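Side-chain contacts in mandelate racemase/muconate lactonizing enzyme family protein (Sorangium cellulosum, PDB 3S5S), which belongs to the mandelate racemase/muconate lactonizing enzyme family and pairs an N-terminal capping domain with a barrel of the enolase superfamily type: residues R90-A95 / C105-A110; V268-M273 / D282-A287; A305-A310 / L346-I351. All coordinates share one frame; numbering follows the deposited sequence.

Contact 1: residues R90-A95 / C105-A110; sequences RALREA and CAIETA
Leu92 and Ile107 mark where helices 85-96 and 101-117 come nearest within these segments, with the CA atoms of Leu92 and Ile107 9.1 Å apart. The two helices follow one another in the helical part of the N-terminal domain, the capping domain of the enolase superfamily. A short linker joins them. The contact is small, about 113 Å² in all, and wholly apolar.

Leu92 reaches across from the first helix. Its CG lies beside the backbone N and anti to the carbonyl carbon (chi1 -52°), and from there the CD1 branch leads toward the second helix. Leu92 CD1 touches Ile107 CG2 at 3.9 Å. Ile107 meets it with the branch methyl on CB and not with the longer arm that ends in CD1. The two side chains meet at a slant. Val77 of helix 74-77 packs on both Leu92 and Ile107, and so adds a third helix to this small core.

Leu92 CD1 also lies 4.4 Å from Glu108 CG. Here the glutamate offers only its aliphatic part. Its chain runs on nearly straight past CG (chi2 -173°), which carries the carboxylate away from Leu92 CD1 and toward helix 272-289. Glu108 OE1 accepts a hydrogen bond from Ala278 N and a weak one from Ile277 N, so this buried oxygen is satisfied by that helix of the barrel domain. Arg93 has its salt bridge with Glu279 of the same helix.

One turn of the second helix carries a side-chain bond of its own. Cys105 O accepts both Thr109 N at 2.7 Å and Thr109 OG1 at 2.8 Å, and the hydroxyl oxygen of Thr109 sits 45° out of the Cys105 carbonyl plane.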
ATOM      1  N   ARG A  90      13.041  -1.911  -1.407  1.00 26.64           N
ATOM      2  CA  ARG A  90      13.090  -2.968  -2.385  1.00 27.83           C
ATOM      3  C   ARG A  90      14.534  -3.493  -2.463  1.00 28.98           C
ATOM      4  O   ARG A  90      14.755  -4.706  -2.472  1.00 29.95           O
ATOM      5  CB  ARG A  90      12.609  -2.447  -3.740  1.00 28.56           C
ATOM      6  CG  ARG A  90      12.552  -3.501  -4.851  1.00 31.61           C
ATOM      7  CD  ARG A  90      11.786  -3.000  -6.090  1.00 36.62           C
ATOM      8  NE  ARG A  90      10.323  -2.876  -5.899  1.00 36.54           N
ATOM      9  CZ  ARG A  90       9.661  -1.716  -5.746  1.00 36.91           C
ATOM     10  NH1 ARG A  90      10.331  -0.567  -5.755  1.00 35.76           N
ATOM     11  NH2 ARG A  90       8.323  -1.695  -5.567  1.00 32.87           N
ATOM     12  N   ALA A  91      15.511  -2.582  -2.466  1.00 28.20           N
ATOM     13  CA  ALA A  91      16.912  -2.969  -2.567  1.00 28.89           C
ATOM     14  C   ALA A  91      17.420  -3.626  -1.281  1.00 28.38           C
ATOM     15  O   ALA A  91      18.211  -4.505  -1.351  1.00 29.51           O
ATOM     16  CB  ALA A  91      17.809  -1.777  -2.990  1.00 28.77           C
ATOM     17  N   LEU A  92      16.974  -3.212  -0.112  1.00 27.82           N
ATOM     18  CA  LEU A  92      17.340  -3.954   1.104  1.00 28.60           C
ATOM     19  C   LEU A  92      16.728  -5.357   1.059  1.00 29.97           C
ATOM     20  O   LEU A  92      17.406  -6.336   1.304  1.00 30.29           O
ATOM     21  CB  LEU A  92      16.914  -3.241   2.394  1.00 25.95           C
ATOM     22  CG  LEU A  92      17.300  -1.782   2.598  1.00 25.55           C
ATOM     23  CD1 LEU A  92      16.351  -1.161   3.641  1.00 23.36           C
ATOM     24  CD2 LEU A  92      18.788  -1.576   2.967  1.00 23.70           C
ATOM     25  N   ARG A  93      15.449  -5.446   0.720  1.00 30.93           N
ATOM     26  CA  ARG A  93      14.795  -6.720   0.664  1.00 33.21           C
ATOM     27  C   ARG A  93      15.491  -7.677  -0.340  1.00 35.26           C
ATOM     28  O   ARG A  93      15.620  -8.891  -0.087  1.00 36.61           O
ATOM     29  CB  ARG A  93      13.281  -6.549   0.435  1.00 33.15           C
ATOM     30  CG  ARG A  93      12.622  -7.560  -0.525  1.00 39.19           C
ATOM     31  CD  ARG A  93      11.146  -7.770  -0.258  1.00 48.13           C
ATOM     32  NE  ARG A  93      10.971  -8.996   0.540  1.00 56.99           N
ATOM     33  CZ  ARG A  93      10.882 -10.250   0.057  1.00 59.98           C
ATOM     34  NH1 ARG A  93      10.759 -11.274   0.907  1.00 60.76           N
ATOM     35  NH2 ARG A  93      10.927 -10.499  -1.258  1.00 59.64           N
ATOM     36  N   GLU A  94      15.979  -7.150  -1.454  1.00 35.91           N
ATOM     37  CA  GLU A  94      16.564  -8.038  -2.422  1.00 37.94           C
ATOM     38  C   GLU A  94      17.956  -8.509  -1.961  1.00 38.64           C
ATOM     39  O   GLU A  94      18.252  -9.707  -2.000  1.00 39.16           O
ATOM     40  CB  GLU A  94      16.582  -7.395  -3.791  1.00 38.35           C
ATOM     41  CG  GLU A  94      16.359  -8.405  -4.911  1.00 45.80           C
ATOM     42  CD  GLU A  94      16.383  -7.756  -6.311  1.00 54.51           C
ATOM     43  OE1 GLU A  94      17.140  -8.275  -7.189  1.00 56.13           O
ATOM     44  OE2 GLU A  94      15.658  -6.718  -6.507  1.00 54.66           O
ATOM     45  N   ALA A  95      18.780  -7.577  -1.480  1.00 38.28           N
ATOM     46  CA  ALA A  95      20.113  -7.916  -0.940  1.00 39.66           C
ATOM     47  C   ALA A  95      20.090  -8.749   0.355  1.00 39.57           C
ATOM     48  O   ALA A  95      21.123  -9.238   0.777  1.00 41.11           O
ATOM     49  CB  ALA A  95      20.988  -6.650  -0.771  1.00 38.53           C
ATOM     50  N   CYS A 105      13.717  -2.643   8.998  1.00 20.17           N
ATOM     51  CA  CYS A 105      12.667  -1.799   9.533  1.00 19.52           C
ATOM     52  C   CYS A 105      13.321  -0.556  10.134  1.00 18.97           C
ATOM     53  O   CYS A 105      12.875   0.548   9.863  1.00 20.26           O
ATOM     54  CB  CYS A 105      11.791  -2.573  10.531  1.00 19.69           C
ATOM     55  SG  CYS A 105      10.619  -1.544  11.495  1.00 22.46           S
ATOM     56  N   ALA A 106      14.396  -0.731  10.898  1.00 18.13           N
ATOM     57  CA  ALA A 106      15.159   0.361  11.457  1.00 17.47           C
ATOM     58  C   ALA A 106      15.530   1.408  10.409  1.00 18.31           C
ATOM     59  O   ALA A 106      15.363   2.623  10.642  1.00 17.16           O
ATOM     60  CB  ALA A 106      16.420  -0.182  12.099  1.00 19.05           C
ATOM     61  N   ILE A 107      16.021   0.920   9.260  1.00 18.13           N
ATOM     62  CA  ILE A 107      16.521   1.753   8.198  1.00 17.38           C
ATOM     63  C   ILE A 107      15.376   2.489   7.518  1.00 17.86           C
ATOM     64  O   ILE A 107      15.398   3.712   7.427  1.00 18.03           O
ATOM     65  CB  ILE A 107      17.348   0.927   7.176  1.00 17.42           C
ATOM     66  CG1 ILE A 107      18.674   0.469   7.822  1.00 16.94           C
ATOM     67  CG2 ILE A 107      17.578   1.724   5.970  1.00 16.66           C
ATOM     68  CD1 ILE A 107      19.519  -0.544   7.058  1.00 18.06           C
ATOM     69  N   GLU A 108      14.367   1.758   7.059  1.00 18.51           N
ATOM     70  CA  GLU A 108      13.194   2.396   6.443  1.00 18.66           C
ATOM     71  C   GLU A 108      12.495   3.329   7.426  1.00 18.01           C
ATOM     72  O   GLU A 108      11.995   4.391   7.055  1.00 18.48           O
ATOM     73  CB  GLU A 108      12.159   1.346   6.078  1.00 18.61           C
ATOM     74  CG  GLU A 108      12.516   0.404   5.002  1.00 18.98           C
ATOM     75  CD  GLU A 108      11.317  -0.433   4.669  1.00 22.70           C
ATOM     76  OE1 GLU A 108      10.169   0.094   4.745  1.00 26.08           O
ATOM     77  OE2 GLU A 108      11.500  -1.612   4.361  1.00 23.71           O
ATOM     78  N   THR A 109      12.442   2.938   8.682  1.00 16.84           N
ATOM     79  CA  THR A 109      11.867   3.865   9.659  1.00 17.48           C
ATOM     80  C   THR A 109      12.652   5.192   9.779  1.00 16.35           C
ATOM     81  O   THR A 109      12.052   6.232   9.773  1.00 16.38           O
ATOM     82  CB  THR A 109      11.656   3.212  11.027  1.00 17.70           C
ATOM     83  OG1 THR A 109      10.751   2.119  10.837  1.00 19.99           O
ATOM     84  CG2 THR A 109      11.091   4.232  12.021  1.00 14.56           C
ATOM     85  N   ALA A 110      13.968   5.125   9.856  1.00 16.20           N
ATOM     86  CA  ALA A 110      14.854   6.302   9.929  1.00 16.62           C
ATOM     87  C   ALA A 110      14.759   7.172   8.656  1.00 17.06           C
ATOM     88  O   ALA A 110      14.723   8.409   8.731  1.00 18.61           O
ATOM     89  CB  ALA A 110      16.279   5.853  10.168  1.00 16.12           C
TER

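Contact 2: residues V268-M273 / D282-A287; sequences VNIKLM and DIAAVA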
ATOM      1  N   VAL A 268      -4.908 -10.842  11.125  1.00 22.74           N
ATOM      2  CA  VAL A 268      -3.451 -10.769  10.947  1.00 23.92           C
ATOM      3  C   VAL A 268      -2.792  -9.776  11.922  1.00 22.96           C
ATOM      4  O   VAL A 268      -3.211  -8.631  12.055  1.00 21.64           O
ATOM      5  CB  VAL A 268      -3.056 -10.422   9.455  1.00 23.62           C
ATOM      6  CG1 VAL A 268      -1.715  -9.879   9.393  1.00 24.61           C
ATOM      7  CG2 VAL A 268      -3.084 -11.657   8.603  1.00 24.52           C
ATOM      8  N   ASN A 269      -1.746 -10.249  12.594  1.00 23.79           N
ATOM      9  CA  ASN A 269      -0.876  -9.408  13.408  1.00 22.03           C
ATOM     10  C   ASN A 269       0.260  -8.841  12.552  1.00 21.62           C
ATOM     11  O   ASN A 269       1.162  -9.551  12.134  1.00 22.68           O
ATOM     12  CB  ASN A 269      -0.338 -10.227  14.575  1.00 22.84           C
ATOM     13  CG  ASN A 269       0.430  -9.361  15.573  1.00 25.19           C
ATOM     14  OD1 ASN A 269       0.832  -8.237  15.230  1.00 23.73           O
ATOM     15  ND2 ASN A 269       0.621  -9.867  16.818  1.00 23.59           N
ATOM     16  N   ILE A 270       0.176  -7.564  12.239  1.00 21.20           N
ATOM     17  CA  ILE A 270       1.153  -6.872  11.416  1.00 20.30           C
ATOM     18  C   ILE A 270       2.172  -6.253  12.352  1.00 20.43           C
ATOM     19  O   ILE A 270       1.809  -5.567  13.321  1.00 19.67           O
ATOM     20  CB  ILE A 270       0.442  -5.721  10.621  1.00 19.68           C
ATOM     21  CG1 ILE A 270      -0.673  -6.270   9.740  1.00 19.87           C
ATOM     22  CG2 ILE A 270       1.392  -4.933   9.778  1.00 15.64           C
ATOM     23  CD1 ILE A 270      -1.525  -5.164   9.026  1.00 17.77           C
ATOM     24  N   LYS A 271       3.448  -6.455  12.044  1.00 21.12           N
ATOM     25  CA  LYS A 271       4.534  -5.773  12.770  1.00 20.61           C
ATOM     26  C   LYS A 271       5.453  -5.123  11.777  1.00 19.93           C
ATOM     27  O   LYS A 271       5.855  -5.777  10.826  1.00 19.67           O
ATOM     28  CB  LYS A 271       5.328  -6.774  13.609  1.00 21.19           C
ATOM     29  CG  LYS A 271       4.448  -7.504  14.611  1.00 22.69           C
ATOM     30  CD  LYS A 271       5.242  -8.369  15.480  1.00 24.34           C
ATOM     31  CE  LYS A 271       4.340  -9.430  15.956  1.00 26.40           C
ATOM     32  NZ  LYS A 271       4.992 -10.156  17.073  1.00 31.10           N
ATOM     33  N   LEU A 272       5.824  -3.860  12.011  1.00 19.43           N
ATOM     34  CA  LEU A 272       6.787  -3.181  11.145  1.00 18.91           C
ATOM     35  C   LEU A 272       8.120  -3.937  11.102  1.00 19.21           C
ATOM     36  O   LEU A 272       8.803  -3.953  10.054  1.00 19.70           O
ATOM     37  CB  LEU A 272       6.986  -1.733  11.585  1.00 18.93           C
ATOM     38  CG  LEU A 272       5.718  -0.867  11.589  1.00 19.98           C
ATOM     39  CD1 LEU A 272       6.055   0.623  11.610  1.00 16.68           C
ATOM     40  CD2 LEU A 272       4.856  -1.173  10.393  1.00 19.10           C
ATOM     41  N   MET A 273       8.421  -4.636  12.203  1.00 19.01           N
ATOM     42  CA  MET A 273       9.730  -5.200  12.467  1.00 19.17           C
ATOM     43  C   MET A 273       9.982  -6.550  11.831  1.00 20.96           C
ATOM     44  O   MET A 273      11.149  -6.975  11.768  1.00 20.84           O
ATOM     45  CB  MET A 273       9.992  -5.299  13.967  1.00 19.17           C
ATOM     46  CG  MET A 273      11.513  -5.353  14.288  1.00 18.21           C
ATOM     47  SD  MET A 273      12.357  -3.773  14.227  1.00  9.16           S
ATOM     48  CE  MET A 273      11.180  -2.859  15.187  1.00 10.20           C
ATOM     49  N   ASP A 282       1.744  -3.258   2.386  1.00 23.97           N
ATOM     50  CA  ASP A 282       1.157  -4.206   1.427  1.00 25.27           C
ATOM     51  C   ASP A 282       0.287  -5.216   2.175  1.00 25.26           C
ATOM     52  O   ASP A 282      -0.841  -5.510   1.734  1.00 28.12           O
ATOM     53  CB  ASP A 282       2.241  -4.887   0.561  1.00 25.92           C
ATOM     54  CG  ASP A 282       2.829  -3.942  -0.541  1.00 31.78           C
ATOM     55  OD1 ASP A 282       2.236  -2.860  -0.783  1.00 37.90           O
ATOM     56  OD2 ASP A 282       3.891  -4.250  -1.184  1.00 37.10           O
ATOM     57  N   ILE A 283       0.775  -5.726   3.308  1.00 23.60           N
ATOM     58  CA  ILE A 283       0.036  -6.679   4.123  1.00 22.67           C
ATOM     59  C   ILE A 283      -1.290  -6.102   4.631  1.00 22.27           C
ATOM     60  O   ILE A 283      -2.298  -6.755   4.568  1.00 22.98           O
ATOM     61  CB  ILE A 283       0.870  -7.142   5.366  1.00 23.23           C
ATOM     62  CG1 ILE A 283       2.021  -8.040   4.973  1.00 21.31           C
ATOM     63  CG2 ILE A 283       0.013  -7.839   6.417  1.00 19.85           C
ATOM     64  CD1 ILE A 283       3.059  -8.033   6.104  1.00 19.31           C
ATOM     65  N   ALA A 284      -1.278  -4.906   5.189  1.00 21.25           N
ATOM     66  CA  ALA A 284      -2.531  -4.237   5.559  1.00 21.03           C
ATOM     67  C   ALA A 284      -3.553  -4.214   4.396  1.00 21.76           C
ATOM     68  O   ALA A 284      -4.733  -4.529   4.577  1.00 23.66           O
ATOM     69  CB  ALA A 284      -2.231  -2.831   6.016  1.00 19.48           C
ATOM     70  N   ALA A 285      -3.110  -3.859   3.197  1.00 21.82           N
ATOM     71  CA  ALA A 285      -4.050  -3.751   2.064  1.00 22.75           C
ATOM     72  C   ALA A 285      -4.555  -5.105   1.645  1.00 23.96           C
ATOM     73  O   ALA A 285      -5.728  -5.242   1.327  1.00 25.87           O
ATOM     74  CB  ALA A 285      -3.403  -3.054   0.853  1.00 22.19           C
ATOM     75  N   VAL A 286      -3.670  -6.109   1.612  1.00 24.21           N
ATOM     76  CA  VAL A 286      -4.087  -7.457   1.239  1.00 24.06           C
ATOM     77  C   VAL A 286      -5.026  -7.956   2.316  1.00 24.26           C
ATOM     78  O   VAL A 286      -6.045  -8.610   2.001  1.00 25.75           O
ATOM     79  CB  VAL A 286      -2.877  -8.416   1.057  1.00 24.27           C
ATOM     80  CG1 VAL A 286      -3.302  -9.863   0.978  1.00 24.58           C
ATOM     81  CG2 VAL A 286      -2.124  -8.051  -0.200  1.00 24.68           C
ATOM     82  N   ALA A 287      -4.745  -7.602   3.570  1.00 22.27           N
ATOM     83  CA  ALA A 287      -5.560  -8.119   4.659  1.00 23.59           C
ATOM     84  C   ALA A 287      -6.988  -7.544   4.652  1.00 24.52           C
ATOM     85  O   ALA A 287      -7.934  -8.283   4.816  1.00 25.95           O
ATOM     86  CB  ALA A 287      -4.879  -7.932   5.987  1.00 22.34           C
TER
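Ile270 lays its side chain over the CG2 methyl of Ile283 and the CA and CB of Ala284. Ile270 CG1 is 3.7 Å from Ile283 CG2, and the two isoleucine arms overlap side by side, pointing opposite ways. Further along the same arm, Ile270 CD1 rests against the helix backbone, 3.7 Å from Ala284 CA. Ile270 CD1 is also 3.9 Å from Ala284 CB. The methyl therefore packs on main chain as much as on side chain.

Val268 works two residues earlier on the strand. Val268 CG1, anti to the backbone N (chi1 159°), lies 4.0 Å from Ile283 CG2. The valine and isoleucine side chains stand roughly perpendicular. Ile283 CG2 thus sits against both strand residues.

Strand 267-270 and helix 272-289 are the first two elements of a beta-alpha-beta unit that ends in strand 293-296. The unit belongs to the TIM-type barrel of the enolase superfamily. The axes of strand 268-270 and helix 282-287 approach to 9.6 Å and run nearly antiparallel, at 160°, as expected for a strand and the helix that leads back along it. Val268 and Ile270 direct their CB atoms to this helix, while Asn269 and Lys271 direct theirs away from it. Asn269 ND2 donates to Glu222 OE1 and Lys271 NZ forms a salt bridge with Asp247 OD2.

The helix also has a surface at the dimer interface. Asp282 OD2 forms a salt bridge with Arg288 NE of the second subunit, and Val286 packs on Ala289 of that subunit.

Contact 3: residues A305-A310 / L346-I351; sequences AMTASA and LSLEGI
Barrel helix 303-316 is covered here by the chain that leaves strand 345-347: Thr307 and Ala310 of the helix meet Leu348 and Ile351. The interface buries about 179 Å² and is made mostly by methyl groups.

Leu348 is central. Its CG lies beside the backbone N (chi1 -53°), and both of its methyls then face the helix. Leu348 CD2 is 3.8 Å from Ala310 CB and 4.2 Å from Thr307 CG2, residues one turn apart on the same face of the helix. Leu348 CD1 lies against the main chain, 3.9 Å from Ala310 O. Leu348 and Thr307 run past each other in opposite directions.

Ile351 comes to Thr307 tip to tip. Ile351 CD1 approaches Thr307 CG2 to 3.5 Å, which is tight for two methyls. Thr307 OG1 lies beside the backbone N (chi1 -46°), which leaves CG2 anti to that N and facing Ile351. Thr307 OG1 hydrogen-bonds to Val303 O one turn back, with a weak bond to Phe339 N as well.

The helix links the parallel strands 293-296 and 319-322, so it is the crossover of the last beta-alpha-beta step of the TIM-type barrel. Strand 345-347 comes later in the chain and pairs antiparallel with barrel strand 133-140. Leu348 continues this pairing through a backbone bond with Thr132, and Leu134 on that strand packs on Ala310.

After Leu348 the chain makes a type I beta turn that ends at Ile351. Ile351 N donates to Leu348 O at 2.9 Å. The turn folds the chain back and puts Leu348 and Ile351 on the same side, with the Ile351 side chain directed at the helix.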
ATOM      1  N   ALA A 305      10.170   2.600  18.019  1.00 19.54           N
ATOM      2  CA  ALA A 305       9.503   1.701  17.077  1.00 19.04           C
ATOM      3  C   ALA A 305       7.989   1.616  17.390  1.00 19.05           C
ATOM      4  O   ALA A 305       7.160   1.540  16.460  1.00 17.98           O
ATOM      5  CB  ALA A 305      10.156   0.300  17.092  1.00 18.45           C
ATOM      6  N   MET A 306       7.629   1.673  18.684  1.00 19.83           N
ATOM      7  CA  MET A 306       6.217   1.666  19.058  1.00 19.76           C
ATOM      8  C   MET A 306       5.438   2.872  18.476  1.00 20.65           C
ATOM      9  O   MET A 306       4.366   2.693  17.852  1.00 18.80           O
ATOM     10  CB  MET A 306       6.035   1.541  20.536  1.00 20.99           C
ATOM     11  CG  MET A 306       6.270   0.137  21.073  1.00 24.95           C
ATOM     12  SD  MET A 306       4.727  -0.779  21.292  1.00 32.09           S
ATOM     13  CE  MET A 306       5.163  -2.473  20.839  1.00 22.32           C
ATOM     14  N   THR A 307       5.982   4.086  18.625  1.00 20.97           N
ATOM     15  CA  THR A 307       5.310   5.235  18.031  1.00 20.85           C
ATOM     16  C   THR A 307       5.237   5.083  16.510  1.00 20.56           C
ATOM     17  O   THR A 307       4.226   5.383  15.894  1.00 21.65           O
ATOM     18  CB  THR A 307       5.959   6.580  18.377  1.00 20.88           C
ATOM     19  OG1 THR A 307       6.244   6.621  19.780  1.00 21.93           O
ATOM     20  CG2 THR A 307       4.981   7.693  18.053  1.00 19.69           C
ATOM     21  N   ALA A 308       6.295   4.613  15.891  1.00 19.89           N
ATOM     22  CA  ALA A 308       6.207   4.347  14.455  1.00 19.45           C
ATOM     23  C   ALA A 308       5.001   3.451  14.127  1.00 18.81           C
ATOM     24  O   ALA A 308       4.255   3.741  13.212  1.00 19.50           O
ATOM     25  CB  ALA A 308       7.515   3.711  13.941  1.00 18.37           C
ATOM     26  N   SER A 309       4.836   2.356  14.856  1.00 19.02           N
ATOM     27  CA  SER A 309       3.670   1.477  14.723  1.00 19.13           C
ATOM     28  C   SER A 309       2.333   2.144  14.983  1.00 19.64           C
ATOM     29  O   SER A 309       1.369   1.868  14.285  1.00 19.85           O
ATOM     30  CB  SER A 309       3.793   0.301  15.671  1.00 19.36           C
ATOM     31  OG  SER A 309       4.825  -0.576  15.204  1.00 20.88           O
ATOM     32  N   ALA A 310       2.250   3.026  15.981  1.00 20.61           N
ATOM     33  CA  ALA A 310       0.971   3.643  16.284  1.00 20.26           C
ATOM     34  C   ALA A 310       0.623   4.600  15.142  1.00 20.60           C
ATOM     35  O   ALA A 310      -0.515   4.614  14.689  1.00 22.65           O
ATOM     36  CB  ALA A 310       0.994   4.302  17.611  1.00 19.84           C
ATOM     37  N   LEU A 346      -3.312   5.787  23.768  1.00 21.07           N
ATOM     38  CA  LEU A 346      -2.146   6.294  23.081  1.00 21.94           C
ATOM     39  C   LEU A 346      -2.636   7.443  22.255  1.00 22.16           C
ATOM     40  O   LEU A 346      -3.628   7.311  21.527  1.00 22.97           O
ATOM     41  CB  LEU A 346      -1.581   5.230  22.153  1.00 21.36           C
ATOM     42  CG  LEU A 346      -1.224   3.935  22.881  1.00 23.23           C
ATOM     43  CD1 LEU A 346      -0.654   2.866  21.915  1.00 19.05           C
ATOM     44  CD2 LEU A 346      -0.245   4.227  24.044  1.00 24.98           C
ATOM     45  N   SER A 347      -2.003   8.591  22.404  1.00 22.59           N
ATOM     46  CA  SER A 347      -2.435   9.749  21.634  1.00 24.23           C
ATOM     47  C   SER A 347      -1.277  10.239  20.767  1.00 23.64           C
ATOM     48  O   SER A 347      -0.149  10.242  21.237  1.00 23.75           O
ATOM     49  CB  SER A 347      -2.902  10.853  22.578  1.00 24.40           C
ATOM     50  OG  SER A 347      -2.672  12.094  21.928  1.00 28.52           O
ATOM     51  N   LEU A 348      -1.548  10.650  19.530  1.00 24.35           N
ATOM     52  CA  LEU A 348      -0.491  11.056  18.622  1.00 25.68           C
ATOM     53  C   LEU A 348      -0.522  12.542  18.235  1.00 27.76           C
ATOM     54  O   LEU A 348       0.359  13.022  17.519  1.00 27.77           O
ATOM     55  CB  LEU A 348      -0.467  10.198  17.366  1.00 24.38           C
ATOM     56  CG  LEU A 348      -0.413   8.679  17.336  1.00 24.02           C
ATOM     57  CD1 LEU A 348      -0.577   8.287  15.891  1.00 16.98           C
ATOM     58  CD2 LEU A 348       0.846   8.037  17.966  1.00 18.85           C
ATOM     59  N   GLU A 349      -1.498  13.264  18.770  1.00 30.61           N
ATOM     60  CA  GLU A 349      -1.724  14.686  18.465  1.00 33.01           C
ATOM     61  C   GLU A 349      -0.504  15.605  18.634  1.00 33.05           C
ATOM     62  O   GLU A 349      -0.358  16.623  17.888  1.00 34.22           O
ATOM     63  CB  GLU A 349      -2.919  15.223  19.289  1.00 35.60           C
ATOM     64  CG  GLU A 349      -4.284  15.114  18.537  1.00 40.26           C
ATOM     65  CD  GLU A 349      -5.474  15.838  19.242  1.00 49.38           C
ATOM     66  OE1 GLU A 349      -5.328  16.285  20.422  1.00 50.24           O
ATOM     67  OE2 GLU A 349      -6.573  15.947  18.607  1.00 51.33           O
ATOM     68  N   GLY A 350       0.373  15.267  19.578  1.00 30.58           N
ATOM     69  CA  GLY A 350       1.543  16.096  19.814  1.00 29.38           C
ATOM     70  C   GLY A 350       2.706  15.821  18.856  1.00 28.48           C
ATOM     71  O   GLY A 350       3.765  16.383  19.009  1.00 27.38           O
ATOM     72  N   ILE A 351       2.515  14.917  17.898  1.00 27.13           N
ATOM     73  CA  ILE A 351       3.539  14.584  16.936  1.00 25.69           C
ATOM     74  C   ILE A 351       3.275  15.452  15.735  1.00 26.55           C
ATOM     75  O   ILE A 351       2.183  15.403  15.123  1.00 27.14           O
ATOM     76  CB  ILE A 351       3.483  13.110  16.564  1.00 24.83           C
ATOM     77  CG1 ILE A 351       3.856  12.288  17.791  1.00 23.96           C
ATOM     78  CG2 ILE A 351       4.413  12.815  15.352  1.00 22.34           C
ATOM     79  CD1 ILE A 351       3.527  10.828  17.656  1.00 25.63           C
TER

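All three contacts are buried and apolar. Contact 2 lies nearest the chain centre, about 10 Å between centres, and holds a barrel strand to its own helix. Contact 3 packs a later loop on the next barrel helix. In both, aliphatic groups also rest on helix backbone. Contact 1 joins two helices of the N-terminal domain and lies farthest out, at about 17 Å. It includes the aliphatic part of Glu108, whose carboxylate is bonded to the barrel helix, and its first helix is partly exposed. Only contacts 1 and 2 have segments that touch the second subunit. Cys105 CB of contact 1 packs 3.3 Å from Leu272 O, and Met273 CE packs 3.8 Å from Ala305 CB.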